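PDB 6P2K: fibronectin type III domain-containing protein from Simiduia agarivorans, which probably hydrolyses the beta-1,4-glucan backbone of xyloglucan or related polysaccharides, as a member of glycoside hydrolase family 74, this chain being the double beta-propeller part of a longer secreted protein. Local coordinates for residues T77-H82 against G129-T134; A201-A206 against I250-V255; D447-D452 against G472-G477; W623-T628 against G773-P778. One frame throughout, in Å; residues are numbered along the deposited sequence.

Overall arrangement
Along the chain the four contacts come in series, each closing before the next opens, and they are spread over the antiparallel four-stranded sheets of the tandem seven-bladed propellers that characterise GH74. Contacts 1 and 2 lie in the first half of the chain, contacts 3 and 4 in the second. Contacts 1 and 3, centres about 31 Å apart, lie on opposite sides of the chain's centre, and each is near a zinc site. Contacts 2 and 4 are surface contacts with centres about 73 Å apart. Contact 3 joins parts of one sheet; contacts 1 and 2 join consecutive sheets, whereas contact 4 brings the C-terminal tail back to a sheet about 145 residues earlier.

Contact 1 of 4, residues T77-H82 against G129-T134; sequences TLYGLH and GKFGET
Tyr-79 and Phe-131 form the aromatic part of this contact, an edge-to-face pair with ring centroids 4.9 Å apart and planes at 57°. Carbon CD1 of Tyr-79 comes down over one face of Phe-131, off toward the rim, and lies 3.7 Å from CG of Phe-131. With CG of Tyr-79 opposite the backbone N (chi1 -159°), the ring lies beside the carbonyl carbon, its CD1-CE1 edge toward Phe-131. The apolar part is Leu-78, which comes to the edge of the same phenyl ring: its CD2 is 4.0 Å from CE2 of Phe-131 and 4.2 Å from CB of Lys-130. Phe-131 is thus touched by leucine at the rim and by tyrosine over a face. Leu-78 and Tyr-79 are the two central residues of a type I turn joining strands 72-77 and 80-84 of one propeller sheet, while Phe-131 belongs to the long loop between strands 114-119 and 139-144 of the next. Beyond them, Tyr-712 and helix 681-684, from the later part of the chain, pack against Phe-131. Polar bonds stiffen the turn from within: OG1 of Thr-77 accepts from N of Tyr-79 in an ST turn and donates to O of Gly-80 at 2.8 Å, an oxygen that also receives N of Thr-77. The carboxylate of Glu-133, salt-bridged to Arg-164, accepts the backbone N of Ser-101 at OE1, and this same oxygen stands 3.7 Å from O of Leu-78. The side chain of Leu-78 is about 6 Å from that of Asp-124, a zinc ligand.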
# COMPACT_ATOMS: atom_id res chain seq x y z
N THR B 77 34.29 -48.84 -7.53
CA THR B 77 34.25 -47.64 -8.36
C THR B 77 34.29 -48.01 -9.84
O THR B 77 34.42 -49.18 -10.21
CB THR B 77 35.40 -46.69 -8.03
OG1 THR B 77 36.63 -47.23 -8.53
CG2 THR B 77 35.51 -46.47 -6.53
N LEU B 78 34.19 -46.98 -10.68
CA LEU B 78 34.23 -47.18 -12.12
C LEU B 78 35.57 -47.73 -12.57
O LEU B 78 35.65 -48.39 -13.62
CB LEU B 78 33.92 -45.86 -12.83
CG LEU B 78 33.81 -45.85 -14.35
CD1 LEU B 78 32.69 -46.77 -14.82
CD2 LEU B 78 33.58 -44.43 -14.86
N TYR B 79 36.64 -47.49 -11.81
CA TYR B 79 37.96 -47.99 -12.16
C TYR B 79 38.38 -49.20 -11.34
O TYR B 79 39.51 -49.68 -11.49
CB TYR B 79 39.01 -46.88 -12.02
CG TYR B 79 40.27 -47.16 -12.82
CD1 TYR B 79 40.25 -47.18 -14.21
CD2 TYR B 79 41.48 -47.40 -12.18
CE1 TYR B 79 41.39 -47.44 -14.94
CE2 TYR B 79 42.64 -47.66 -12.91
CZ TYR B 79 42.59 -47.68 -14.29
OH TYR B 79 43.73 -47.93 -15.02
N GLY B 80 37.52 -49.72 -10.47
CA GLY B 80 37.79 -50.96 -9.79
C GLY B 80 37.62 -50.85 -8.29
O GLY B 80 37.32 -49.79 -7.74
N LEU B 81 37.83 -51.98 -7.63
CA LEU B 81 37.65 -52.08 -6.19
C LEU B 81 38.79 -51.38 -5.45
O LEU B 81 39.95 -51.44 -5.87
CB LEU B 81 37.58 -53.55 -5.78
CG LEU B 81 36.94 -53.96 -4.45
CD1 LEU B 81 35.45 -53.68 -4.47
CD2 LEU B 81 37.21 -55.43 -4.21
N HIS B 82 38.45 -50.71 -4.36
CA HIS B 82 39.42 -50.18 -3.41
C HIS B 82 39.25 -50.89 -2.08
O HIS B 82 38.17 -51.39 -1.75
CB HIS B 82 39.25 -48.66 -3.21
CG HIS B 82 39.52 -47.85 -4.44
ND1 HIS B 82 38.77 -47.97 -5.59
CD2 HIS B 82 40.44 -46.89 -4.69
CE1 HIS B 82 39.22 -47.12 -6.50
NE2 HIS B 82 40.24 -46.46 -5.98
N GLY B 129 32.13 -46.57 -20.51
CA GLY B 129 33.21 -46.50 -21.47
C GLY B 129 34.28 -45.47 -21.22
O GLY B 129 35.18 -45.32 -22.06
N LYS B 130 34.23 -44.75 -20.09
CA LYS B 130 35.15 -43.64 -19.89
C LYS B 130 36.61 -44.10 -19.84
O LYS B 130 37.51 -43.39 -20.31
CB LYS B 130 34.79 -42.89 -18.61
CG LYS B 130 33.46 -42.14 -18.67
CD LYS B 130 33.53 -40.92 -19.58
CE LYS B 130 32.25 -40.10 -19.48
NZ LYS B 130 32.17 -39.03 -20.51
N PHE B 131 36.86 -45.29 -19.29
CA PHE B 131 38.21 -45.85 -19.24
C PHE B 131 38.39 -47.02 -20.20
O PHE B 131 39.27 -47.87 -19.99
CB PHE B 131 38.56 -46.29 -17.82
CG PHE B 131 38.58 -45.16 -16.82
CD1 PHE B 131 39.69 -44.34 -16.69
CD2 PHE B 131 37.49 -44.95 -15.98
CE1 PHE B 131 39.71 -43.32 -15.76
CE2 PHE B 131 37.51 -43.93 -15.05
CZ PHE B 131 38.62 -43.11 -14.94
N GLY B 132 37.56 -47.11 -21.24
CA GLY B 132 37.74 -48.09 -22.29
C GLY B 132 36.93 -49.36 -22.14
O GLY B 132 36.97 -50.20 -23.04
N GLU B 133 36.20 -49.53 -21.04
CA GLU B 133 35.38 -50.72 -20.88
C GLU B 133 34.16 -50.65 -21.79
O GLU B 133 33.79 -49.60 -22.31
CB GLU B 133 34.94 -50.87 -19.42
CG GLU B 133 35.97 -51.51 -18.50
CD GLU B 133 35.39 -51.89 -17.15
OE1 GLU B 133 35.37 -51.04 -16.24
OE2 GLU B 133 34.96 -53.06 -16.99
N THR B 134 33.54 -51.81 -22.00
CA THR B 134 32.31 -51.91 -22.76
C THR B 134 31.26 -52.64 -21.93
O THR B 134 31.57 -53.52 -21.13
CB THR B 134 32.50 -52.65 -24.10
OG1 THR B 134 32.75 -54.04 -23.86
CG2 THR B 134 33.66 -52.06 -24.88

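Contact 2 of 4, residues A201-A206 against I250-V255; sequences AGPDDA and INWQQV
Trp-252 turns its indole toward Ala-201 and Pro-203 by setting CG beside its backbone N (chi1 -68°) and twisting the ring nearly square to the side-chain stem (chi2 102°). This puts NE1 beside the backbone of 201-206 and one indole face under the proline. NE1 donates to O of Ala-201 at 3.0 Å with an angle of 147°; the carbonyl oxygen lies close to the indole plane and receives the bond on a lone pair. CG of Pro-203 makes a CH-pi contact over the face, 3.9 Å from the centroid of the five-membered ring of Trp-252. The stem is touched as well, CB of Pro-203 being 3.6 Å from CB of Trp-252. At the exposed margin, CG2 of Ile-250 reaches only O of Ala-201, at 4.1 Å. The loop holding the proline is itself braced, since N of Gly-202 donates to OD2 of Asp-205 at 3.2 Å, on the syn side of the carboxylate but somewhat out of its plane. Without the indole, as with an alanine here, O of Ala-201 would probably lose its donor and Pro-203 the flat surface it rests on. Tyr-227 and Tyr-243, on strands 222-228 and 241-246 of the sheet that includes 253-254, also touch Pro-203, and Tyr-243 touches Trp-252 too. The contact thus ties the loop leaving strand 198-200, the last of one four-stranded sheet, to the segment leading into strand 253-254, the outermost of the next, as between successive blades of a beta-propeller; the sequence from Thr-245 to Trp-252 resembles a degenerate Asp-box, whose closing tryptophan Trp-252 would be.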
# COMPACT_ATOMS: atom_id res chain seq x y z
N ALA B 201 16.42 -70.08 -15.54
CA ALA B 201 15.49 -69.54 -16.52
C ALA B 201 14.58 -68.51 -15.86
O ALA B 201 14.00 -68.76 -14.80
CB ALA B 201 14.65 -70.67 -17.13
N GLY B 202 14.47 -67.33 -16.48
CA GLY B 202 13.59 -66.32 -15.99
C GLY B 202 12.14 -66.67 -16.25
O GLY B 202 11.82 -67.73 -16.82
N PRO B 203 11.23 -65.78 -15.85
CA PRO B 203 9.80 -66.06 -16.02
C PRO B 203 9.35 -66.06 -17.47
O PRO B 203 8.36 -66.71 -17.79
CB PRO B 203 9.12 -64.93 -15.22
CG PRO B 203 10.24 -64.17 -14.54
CD PRO B 203 11.47 -64.42 -15.34
N ASP B 204 10.06 -65.34 -18.34
CA ASP B 204 9.73 -65.28 -19.76
C ASP B 204 10.90 -64.66 -20.52
O ASP B 204 10.85 -63.48 -20.87
CB ASP B 204 8.45 -64.49 -19.99
CG ASP B 204 8.00 -64.51 -21.43
OD1 ASP B 204 7.92 -65.61 -22.02
OD2 ASP B 204 7.71 -63.42 -21.98
N ASP B 205 11.94 -65.45 -20.78
CA ASP B 205 13.15 -64.92 -21.39
C ASP B 205 12.97 -64.57 -22.86
O ASP B 205 13.90 -64.01 -23.46
CB ASP B 205 14.29 -65.93 -21.23
CG ASP B 205 14.64 -66.17 -19.77
OD1 ASP B 205 14.10 -65.45 -18.91
OD2 ASP B 205 15.45 -67.08 -19.49
N ALA B 206 11.82 -64.87 -23.45
CA ALA B 206 11.57 -64.47 -24.82
C ALA B 206 11.44 -62.96 -24.94
O ALA B 206 11.89 -62.37 -25.93
CB ALA B 206 10.32 -65.17 -25.36
N ILE B 250 11.97 -73.92 -9.63
CA ILE B 250 11.85 -72.68 -10.38
C ILE B 250 10.43 -72.63 -10.95
O ILE B 250 10.03 -73.49 -11.75
CB ILE B 250 12.93 -72.57 -11.47
CG1 ILE B 250 14.12 -71.75 -10.95
CG2 ILE B 250 12.38 -71.86 -12.70
CD1 ILE B 250 14.63 -72.17 -9.59
N ASN B 251 9.66 -71.65 -10.50
CA ASN B 251 8.24 -71.56 -10.78
C ASN B 251 7.79 -70.12 -10.54
O ASN B 251 7.17 -69.83 -9.51
CB ASN B 251 7.45 -72.54 -9.91
CG ASN B 251 6.01 -72.71 -10.36
OD1 ASN B 251 5.70 -72.58 -11.54
ND2 ASN B 251 5.13 -72.99 -9.41
N TRP B 252 8.13 -69.23 -11.46
CA TRP B 252 7.94 -67.80 -11.24
C TRP B 252 6.46 -67.43 -11.27
O TRP B 252 5.72 -67.82 -12.18
CB TRP B 252 8.68 -66.99 -12.29
CG TRP B 252 10.18 -67.05 -12.21
CD1 TRP B 252 11.01 -67.79 -12.99
CD2 TRP B 252 11.02 -66.33 -11.30
NE1 TRP B 252 12.32 -67.58 -12.63
CE2 TRP B 252 12.35 -66.68 -11.59
CE3 TRP B 252 10.77 -65.42 -10.27
CZ2 TRP B 252 13.43 -66.16 -10.89
CZ3 TRP B 252 11.85 -64.89 -9.58
CH2 TRP B 252 13.16 -65.27 -9.89
N GLN B 253 6.06 -66.65 -10.28
CA GLN B 253 4.73 -66.06 -10.19
C GLN B 253 4.91 -64.56 -10.27
O GLN B 253 5.68 -64.00 -9.49
CB GLN B 253 4.09 -66.42 -8.86
CG GLN B 253 4.26 -67.89 -8.53
CD GLN B 253 3.40 -68.79 -9.41
OE1 GLN B 253 3.89 -69.31 -10.43
NE2 GLN B 253 2.13 -69.02 -9.02
N GLN B 254 4.22 -63.91 -11.20
CA GLN B 254 4.25 -62.45 -11.23
C GLN B 254 3.49 -61.91 -10.03
O GLN B 254 2.39 -62.38 -9.72
CB GLN B 254 3.66 -61.93 -12.53
CG GLN B 254 3.72 -60.42 -12.66
CD GLN B 254 3.15 -59.92 -13.98
OE1 GLN B 254 2.77 -58.76 -14.10
NE2 GLN B 254 3.10 -60.80 -14.97
N VAL B 255 4.08 -60.92 -9.36
CA VAL B 255 3.49 -60.39 -8.13
C VAL B 255 3.44 -58.87 -8.21
O VAL B 255 3.87 -58.17 -7.29
CB VAL B 255 4.29 -60.86 -6.90
CG1 VAL B 255 3.90 -62.28 -6.54
CG2 VAL B 255 5.78 -60.77 -7.16

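Contact 3 of 4, residues D447-D452 against G472-G477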
# COMPACT_ATOMS: atom_id res chain seq x y z
N ASP B 447 18.23 -24.48 -14.91
CA ASP B 447 19.58 -24.37 -15.47
C ASP B 447 19.98 -22.90 -15.52
O ASP B 447 19.30 -22.10 -16.17
CB ASP B 447 19.66 -25.01 -16.86
CG ASP B 447 21.08 -25.21 -17.33
OD1 ASP B 447 21.64 -24.29 -17.96
OD2 ASP B 447 21.65 -26.30 -17.06
N VAL B 448 21.07 -22.55 -14.84
CA VAL B 448 21.49 -21.16 -14.67
C VAL B 448 23.00 -21.10 -14.93
O VAL B 448 23.81 -21.26 -14.02
CB VAL B 448 21.15 -20.62 -13.27
CG1 VAL B 448 21.60 -19.16 -13.15
CG2 VAL B 448 19.66 -20.74 -13.00
N GLN B 449 23.38 -20.83 -16.18
CA GLN B 449 24.77 -20.92 -16.60
C GLN B 449 25.58 -19.66 -16.34
O GLN B 449 26.81 -19.70 -16.46
CB GLN B 449 24.85 -21.29 -18.09
CG GLN B 449 24.40 -22.72 -18.38
CD GLN B 449 24.47 -23.10 -19.85
OE1 GLN B 449 25.33 -22.62 -20.59
NE2 GLN B 449 23.56 -23.97 -20.28
N ALA B 450 24.95 -18.54 -15.98
CA ALA B 450 25.69 -17.31 -15.75
C ALA B 450 24.91 -16.41 -14.80
O ALA B 450 23.69 -16.28 -14.93
CB ALA B 450 25.96 -16.58 -17.07
N VAL B 451 25.63 -15.79 -13.86
CA VAL B 451 25.07 -14.80 -12.94
C VAL B 451 26.06 -13.66 -12.79
O VAL B 451 27.27 -13.82 -13.00
CB VAL B 451 24.74 -15.41 -11.56
CG1 VAL B 451 23.56 -16.37 -11.65
CG2 VAL B 451 25.96 -16.11 -10.97
N ASP B 452 25.54 -12.48 -12.42
CA ASP B 452 26.36 -11.31 -12.16
C ASP B 452 25.51 -10.30 -11.39
O ASP B 452 24.31 -10.50 -11.20
CB ASP B 452 26.91 -10.70 -13.45
CG ASP B 452 28.28 -10.04 -13.26
OD1 ASP B 452 28.64 -9.72 -12.10
OD2 ASP B 452 28.99 -9.83 -14.27
N GLY B 472 22.00 -30.17 -17.75
CA GLY B 472 22.69 -29.19 -18.56
C GLY B 472 22.06 -28.91 -19.91
O GLY B 472 22.60 -28.10 -20.67
N GLY B 473 20.94 -29.55 -20.22
CA GLY B 473 20.27 -29.34 -21.49
C GLY B 473 19.40 -28.10 -21.51
O GLY B 473 18.19 -28.19 -21.69
N ALA B 474 20.03 -26.94 -21.31
CA ALA B 474 19.31 -25.67 -21.27
C ALA B 474 18.55 -25.43 -22.57
O ALA B 474 19.10 -25.58 -23.67
CB ALA B 474 20.28 -24.52 -21.01
N HIS B 475 17.28 -25.05 -22.45
CA HIS B 475 16.42 -24.98 -23.63
C HIS B 475 16.66 -23.71 -24.45
O HIS B 475 16.63 -23.77 -25.68
CB HIS B 475 14.95 -25.08 -23.22
CG HIS B 475 14.56 -26.44 -22.74
ND1 HIS B 475 13.65 -26.64 -21.72
CD2 HIS B 475 14.97 -27.67 -23.13
CE1 HIS B 475 13.51 -27.93 -21.51
NE2 HIS B 475 14.30 -28.58 -22.35
N ASN B 476 16.90 -22.58 -23.80
CA ASN B 476 17.03 -21.32 -24.53
C ASN B 476 17.65 -20.26 -23.62
O ASN B 476 17.87 -20.48 -22.43
CB ASN B 476 15.68 -20.85 -25.06
CG ASN B 476 14.56 -21.03 -24.06
OD1 ASN B 476 14.57 -20.45 -22.98
ND2 ASN B 476 13.58 -21.86 -24.42
N GLY B 477 17.93 -19.10 -24.21
CA GLY B 477 18.46 -17.98 -23.47
C GLY B 477 17.36 -17.09 -22.94
O GLY B 477 16.45 -16.70 -23.68
O HOH W 1 20.17 -28.29 -16.02
O HOH W 2 23.48 -25.57 -22.71
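Asp-447 and Gln-449 reach from one strand toward the same methyl, CB of Ala-474. Both side chains leave on the side facing the 472-477 loop, with different first torsions. In Asp-447, CG lies anti to the backbone N (chi1 -166°), which carries OD1 to 3.3 Å from CB of Ala-474 and OD2 to 3.4 Å from CA of Gly-472. Gln-449 instead sets CG anti to its carbonyl carbon (chi1 -69°) and then runs extended, so that its amide meets the aspartate. NE2 of Gln-449 donates to OD1 of Asp-447 at 3.0 Å, on the syn side but out of the carboxylate plane, and fixes the turn of both groups. Strand 447-456 is an outermost strand of a four-stranded antiparallel propeller sheet; the loop, with an inverse gamma turn centred on Gly-473, links the second and third strands. Two waters bridge the gap: one joins OD2 of Asp-447 to N of Gly-472, the other NE2 of Gln-449 and, weakly, O of Gly-472. OD2 of Asp-447 is also bound by the hydroxyl of Tyr-404. The Gln-449 side chain lies about 7 Å from those of the zinc ligands Asp-405 and Asp-513.

Contact 4 of 4, residues W623-T628 against G773-P778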
# COMPACT_ATOMS: atom_id res chain seq x y z
N TRP B 623 41.26 -6.96 -16.37
CA TRP B 623 41.22 -6.20 -15.12
C TRP B 623 42.38 -5.22 -15.11
O TRP B 623 43.31 -5.30 -15.92
CB TRP B 623 41.25 -7.13 -13.90
CG TRP B 623 42.60 -7.68 -13.56
CD1 TRP B 623 43.45 -7.20 -12.61
CD2 TRP B 623 43.24 -8.82 -14.14
NE1 TRP B 623 44.59 -7.97 -12.57
CE2 TRP B 623 44.49 -8.97 -13.50
CE3 TRP B 623 42.89 -9.73 -15.15
CZ2 TRP B 623 45.38 -9.99 -13.83
CZ3 TRP B 623 43.78 -10.74 -15.47
CH2 TRP B 623 45.01 -10.86 -14.81
N ALA B 624 42.31 -4.27 -14.17
CA ALA B 624 43.29 -3.21 -14.04
C ALA B 624 43.97 -3.28 -12.68
O ALA B 624 43.32 -3.57 -11.66
CB ALA B 624 42.64 -1.83 -14.22
N TYR B 625 45.27 -3.00 -12.65
CA TYR B 625 46.01 -2.98 -11.39
C TYR B 625 47.25 -2.11 -11.57
O TYR B 625 48.11 -2.42 -12.39
CB TYR B 625 46.41 -4.39 -10.95
CG TYR B 625 47.37 -4.40 -9.78
CD1 TYR B 625 47.00 -3.86 -8.56
CD2 TYR B 625 48.64 -4.95 -9.91
CE1 TYR B 625 47.88 -3.86 -7.48
CE2 TYR B 625 49.53 -4.96 -8.84
CZ TYR B 625 49.14 -4.42 -7.63
OH TYR B 625 50.01 -4.42 -6.57
N ASN B 626 47.32 -1.02 -10.79
CA ASN B 626 48.50 -0.15 -10.72
C ASN B 626 48.90 0.38 -12.09
O ASN B 626 50.07 0.40 -12.47
CB ASN B 626 49.67 -0.87 -10.05
CG ASN B 626 50.76 0.08 -9.60
OD1 ASN B 626 50.50 1.25 -9.30
ND2 ASN B 626 51.99 -0.41 -9.58
N GLY B 627 47.90 0.84 -12.85
CA GLY B 627 48.13 1.49 -14.12
C GLY B 627 48.30 0.58 -15.31
O GLY B 627 48.62 1.07 -16.40
N THR B 628 48.11 -0.72 -15.15
CA THR B 628 48.20 -1.67 -16.25
C THR B 628 46.87 -2.39 -16.40
O THR B 628 46.24 -2.77 -15.41
CB THR B 628 49.33 -2.70 -16.02
OG1 THR B 628 50.59 -2.02 -16.01
CG2 THR B 628 49.33 -3.75 -17.11
N GLY B 773 48.08 -11.46 1.08
CA GLY B 773 48.98 -10.63 0.30
C GLY B 773 48.40 -10.10 -0.99
O GLY B 773 49.15 -9.84 -1.94
N MET B 774 47.08 -9.94 -1.06
CA MET B 774 46.44 -9.37 -2.23
C MET B 774 46.35 -7.85 -2.11
O MET B 774 46.07 -7.31 -1.03
CB MET B 774 45.04 -9.96 -2.41
CG MET B 774 44.37 -9.58 -3.71
SD MET B 774 43.14 -10.79 -4.22
CE MET B 774 42.64 -10.10 -5.80
N ASN B 775 46.62 -7.16 -3.22
CA ASN B 775 46.48 -5.71 -3.30
C ASN B 775 45.63 -5.32 -4.50
O ASN B 775 45.76 -5.90 -5.58
CB ASN B 775 47.86 -5.03 -3.35
CG ASN B 775 48.71 -5.35 -2.13
OD1 ASN B 775 48.21 -5.26 -1.00
ND2 ASN B 775 49.97 -5.72 -2.33
N MET B 776 44.77 -4.34 -4.29
CA MET B 776 43.77 -3.93 -5.26
C MET B 776 43.94 -2.45 -5.54
O MET B 776 44.43 -1.70 -4.69
CB MET B 776 42.35 -4.19 -4.74
CG MET B 776 42.04 -5.62 -4.39
SD MET B 776 41.46 -6.53 -5.82
CE MET B 776 39.95 -5.62 -6.18
N ASP B 777 43.49 -2.00 -6.69
CA ASP B 777 43.37 -0.59 -6.93
C ASP B 777 42.16 -0.18 -6.09
O ASP B 777 41.21 -0.92 -5.99
CB ASP B 777 43.00 -0.32 -8.35
CG ASP B 777 44.15 -0.36 -9.28
OD1 ASP B 777 45.25 -0.54 -8.83
OD2 ASP B 777 43.93 -0.21 -10.46
N PRO B 778 42.19 0.99 -5.46
CA PRO B 778 40.99 1.35 -4.71
C PRO B 778 39.88 1.57 -5.71
O PRO B 778 40.08 2.19 -6.72
CB PRO B 778 41.37 2.65 -4.04
CG PRO B 778 42.51 3.16 -4.82
CD PRO B 778 43.27 1.94 -5.24
O HOH W 3 42.94 -3.92 -8.96
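Asp-777 grips the type I' turn of the hairpin between strands 618-625 and 628-634, at Asn-626, and so fastens the chain's C-terminal tail, which follows propeller strand 765-770, to an earlier sheet. The close part is the carboxylate. OD1 of Asp-777 takes N of Asn-626 at 2.9 Å with an angle of 166°, on its syn lone pair, while OD2 of Asp-777 adds a weak bond to the same N. The group also packs against the turn's first residue, OD2 lying 3.6 Å from CA of Tyr-625. With CG of Asp-777 pointing away from its carbonyl carbon (chi1 -81°), both oxygens are brought up to the hairpin. Shortening the residue to an alanine is likely to leave the Asn-626 N-H without its acceptor and free the tail to drift from the turn. The looser, outer side belongs to exposed Asn-775: its backbone O is 3.5 Å from CE1 of Tyr-625, but its side chain comes no nearer than CB, 3.9 Å from OH of Tyr-625. Water also enters between the backbones, donating to O of Ala-624 at 2.7 Å and accepting from N of Asp-777. On the hairpin itself, CB of Asn-626 sits 4.0 Å above the Tyr-625 ring, over its centre.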